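Local coordinates for protein coronin (Toxoplasma gondii, PDB 4OZU) that is a coronin that probably binds actin filaments, represented here by its WD40 domain, at residues 184-189 / 221-226. Sequence-based numbering, arbitrary orientation.
Sequences GDLLAC and CTWIDG
The indole of Trp223 reaches across to the backbone of Leu187 and Ala188, which meets the ring at its edge, near the ring plane. Apolar packing carries much of the contact. Ala188 CB lies 3.7 Å from Trp223 CE2, while Leu186 CB sits 3.8 Å from Trp223 CZ2, obliquely to the six-membered ring. With its CG anti to the carbonyl carbon (chi1 -73°), Trp223 sends the ring toward 184-189. Further along, Cys221 SG approaches Ala188 CB at 3.9 Å.

Polar atoms add van der Waals approaches, Trp223 NE1 to Ala188 CB at 3.3 Å and Cys221 SG to Ala188 O at 3.6 Å, but no hydrogen bond joins the segments. Trp223 NE1 and Ala188 N, 3.3 Å apart, are both donors; the indole N-H hydrogen-bonds to the carbonyl oxygen of Lys179, whose backbone also pairs with Ala188, so one residue of strand 175-180 serves both neighbours. Beyond that strand, Asp225 OD2 hydrogen-bonds to Ser181 OG and Asp225 OD1 to Trp182 N.

Strands 187-189 and 221-223 run nearly antiparallel (161°), 6.8 Å apart at closest approach, but belong to different four-stranded antiparallel sheets. This is side-chain packing between successive blades of the WD40 beta-propeller.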
ATOM      1  N   GLY A 184      -4.126   9.485  10.346  1.00 18.65           N
ATOM      2  CA  GLY A 184      -3.843   8.436  11.308  1.00 20.37           C
ATOM      3  C   GLY A 184      -4.970   8.133  12.282  1.00 20.21           C
ATOM      4  O   GLY A 184      -4.787   7.352  13.218  1.00 19.41           O
ATOM      5  N   ASP A 185      -6.142   8.731  12.076  1.00 17.21           N
ATOM      6  CA  ASP A 185      -7.217   8.596  13.058  1.00 16.97           C
ATOM      7  C   ASP A 185      -8.274   7.578  12.639  1.00 23.93           C
ATOM      8  O   ASP A 185      -8.868   6.916  13.489  1.00 27.06           O
ATOM      9  CB  ASP A 185      -7.872   9.955  13.329  1.00 17.90           C
ATOM     10  CG  ASP A 185      -8.468  10.595  12.093  1.00 25.58           C
ATOM     11  OD1 ASP A 185      -8.077  10.236  10.959  1.00 21.06           O
ATOM     12  OD2 ASP A 185      -9.325  11.493  12.279  1.00 26.43           O
ATOM     13  N   LEU A 186      -8.487   7.443  11.336  1.00 19.81           N
ATOM     14  CA  LEU A 186      -9.547   6.597  10.806  1.00 19.76           C
ATOM     15  C   LEU A 186      -9.000   5.539   9.862  1.00 20.06           C
ATOM     16  O   LEU A 186      -7.966   5.732   9.215  1.00 19.34           O
ATOM     17  CB  LEU A 186     -10.589   7.445  10.077  1.00 17.76           C
ATOM     18  CG  LEU A 186     -11.316   8.491  10.927  1.00 19.62           C
ATOM     19  CD1 LEU A 186     -12.243   9.351  10.066  1.00 22.39           C
ATOM     20  CD2 LEU A 186     -12.096   7.830  12.059  1.00 23.36           C
ATOM     21  N   LEU A 187      -9.712   4.416   9.810  1.00 20.98           N
ATOM     22  CA  LEU A 187      -9.434   3.345   8.875  1.00 18.13           C
ATOM     23  C   LEU A 187     -10.629   3.229   7.942  1.00 20.05           C
ATOM     24  O   LEU A 187     -11.769   3.456   8.360  1.00 22.12           O
ATOM     25  CB  LEU A 187      -9.190   2.035   9.615  1.00 22.46           C
ATOM     26  CG  LEU A 187      -8.732   0.853   8.764  1.00 21.52           C
ATOM     27  CD1 LEU A 187      -7.239   0.632   8.909  1.00 33.57           C
ATOM     28  CD2 LEU A 187      -9.508  -0.373   9.167  1.00 30.46           C
ATOM     29  N   ALA A 188     -10.362   2.936   6.677  1.00 18.88           N
ATOM     30  CA  ALA A 188     -11.417   2.619   5.724  1.00 16.62           C
ATOM     31  C   ALA A 188     -11.223   1.195   5.261  1.00 18.61           C
ATOM     32  O   ALA A 188     -10.088   0.739   5.077  1.00 19.84           O
ATOM     33  CB  ALA A 188     -11.410   3.574   4.553  1.00 19.03           C
ATOM     34  N   CYS A 189     -12.328   0.482   5.093  1.00 21.62           N
ATOM     35  CA  CYS A 189     -12.262  -0.884   4.595  1.00 22.15           C
ATOM     36  C   CYS A 189     -13.437  -1.187   3.686  1.00 23.07           C
ATOM     37  O   CYS A 189     -14.488  -0.564   3.786  1.00 25.52           O
ATOM     38  CB  CYS A 189     -12.219  -1.885   5.750  1.00 24.22           C
ATOM     39  SG  CYS A 189     -13.622  -1.795   6.884  1.00 28.60           S
ATOM     40  N   CYS A 221     -10.220   0.040  -1.572  1.00 20.06           N
ATOM     41  CA  CYS A 221     -10.161   1.448  -1.217  1.00 16.67           C
ATOM     42  C   CYS A 221      -8.766   1.892  -0.821  1.00 15.46           C
ATOM     43  O   CYS A 221      -7.881   1.084  -0.564  1.00 19.34           O
ATOM     44  CB  CYS A 221     -11.132   1.767  -0.078  1.00 18.02           C
ATOM     45  SG  CYS A 221     -10.584   1.214   1.574  1.00 24.10           S
ATOM     46  N   THR A 222      -8.587   3.206  -0.821  1.00 16.54           N
ATOM     47  CA  THR A 222      -7.456   3.837  -0.171  1.00 16.30           C
ATOM     48  C   THR A 222      -7.866   5.270   0.163  1.00 24.48           C
ATOM     49  O   THR A 222      -8.832   5.789  -0.394  1.00 22.04           O
ATOM     50  CB  THR A 222      -6.201   3.815  -1.048  1.00 23.25           C
ATOM     51  OG1 THR A 222      -5.053   4.130  -0.249  1.00 24.12           O
ATOM     52  CG2 THR A 222      -6.323   4.795  -2.195  1.00 19.16           C
ATOM     53  N   TRP A 223      -7.139   5.908   1.071  1.00 19.46           N
ATOM     54  CA  TRP A 223      -7.431   7.284   1.429  1.00 18.86           C
ATOM     55  C   TRP A 223      -6.765   8.236   0.451  1.00 17.76           C
ATOM     56  O   TRP A 223      -5.696   7.935  -0.075  1.00 22.16           O
ATOM     57  CB  TRP A 223      -6.964   7.577   2.850  1.00 17.72           C
ATOM     58  CG  TRP A 223      -7.823   6.944   3.868  1.00 17.56           C
ATOM     59  CD1 TRP A 223      -7.773   5.652   4.284  1.00 19.83           C
ATOM     60  CD2 TRP A 223      -8.875   7.571   4.613  1.00 15.83           C
ATOM     61  NE1 TRP A 223      -8.729   5.426   5.249  1.00 18.51           N
ATOM     62  CE2 TRP A 223      -9.421   6.590   5.466  1.00 16.97           C
ATOM     63  CE3 TRP A 223      -9.405   8.863   4.646  1.00 17.57           C
ATOM     64  CZ2 TRP A 223     -10.467   6.860   6.340  1.00 22.13           C
ATOM     65  CZ3 TRP A 223     -10.451   9.127   5.517  1.00 18.69           C
ATOM     66  CH2 TRP A 223     -10.969   8.130   6.350  1.00 21.95           C
ATOM     67  N   ILE A 224      -7.413   9.371   0.206  1.00 17.67           N
ATOM     68  CA  ILE A 224      -6.853  10.405  -0.642  1.00 19.62           C
ATOM     69  C   ILE A 224      -6.945  11.749   0.081  1.00 18.05           C
ATOM     70  O   ILE A 224      -7.427  12.737  -0.465  1.00 19.98           O
ATOM     71  CB  ILE A 224      -7.555  10.446  -2.027  1.00 19.22           C
ATOM     72  CG1 ILE A 224      -9.078  10.534  -1.861  1.00 21.80           C
ATOM     73  CG2 ILE A 224      -7.166   9.215  -2.839  1.00 18.61           C
ATOM     74  CD1 ILE A 224      -9.845  10.654  -3.167  1.00 23.49           C
ATOM     75  N   ASP A 225      -6.487  11.755   1.336  1.00 20.08           N
ATOM     76  CA  ASP A 225      -6.249  12.991   2.073  1.00 20.07           C
ATOM     77  C   ASP A 225      -4.743  13.297   1.989  1.00 23.11           C
ATOM     78  O   ASP A 225      -4.173  13.244   0.899  1.00 21.77           O
ATOM     79  CB  ASP A 225      -6.783  12.898   3.523  1.00 19.94           C
ATOM     80  CG  ASP A 225      -6.286  11.668   4.303  1.00 22.08           C
ATOM     81  OD1 ASP A 225      -5.792  10.680   3.723  1.00 18.88           O
ATOM     82  OD2 ASP A 225      -6.430  11.685   5.544  1.00 26.51           O
ATOM     83  N   GLY A 226      -4.089  13.626   3.096  1.00 20.37           N
ATOM     84  CA  GLY A 226      -2.693  14.010   3.023  1.00 21.74           C
ATOM     85  C   GLY A 226      -2.486  15.350   2.330  1.00 16.69           C
ATOM     86  O   GLY A 226      -3.414  16.159   2.203  1.00 19.28           O
TER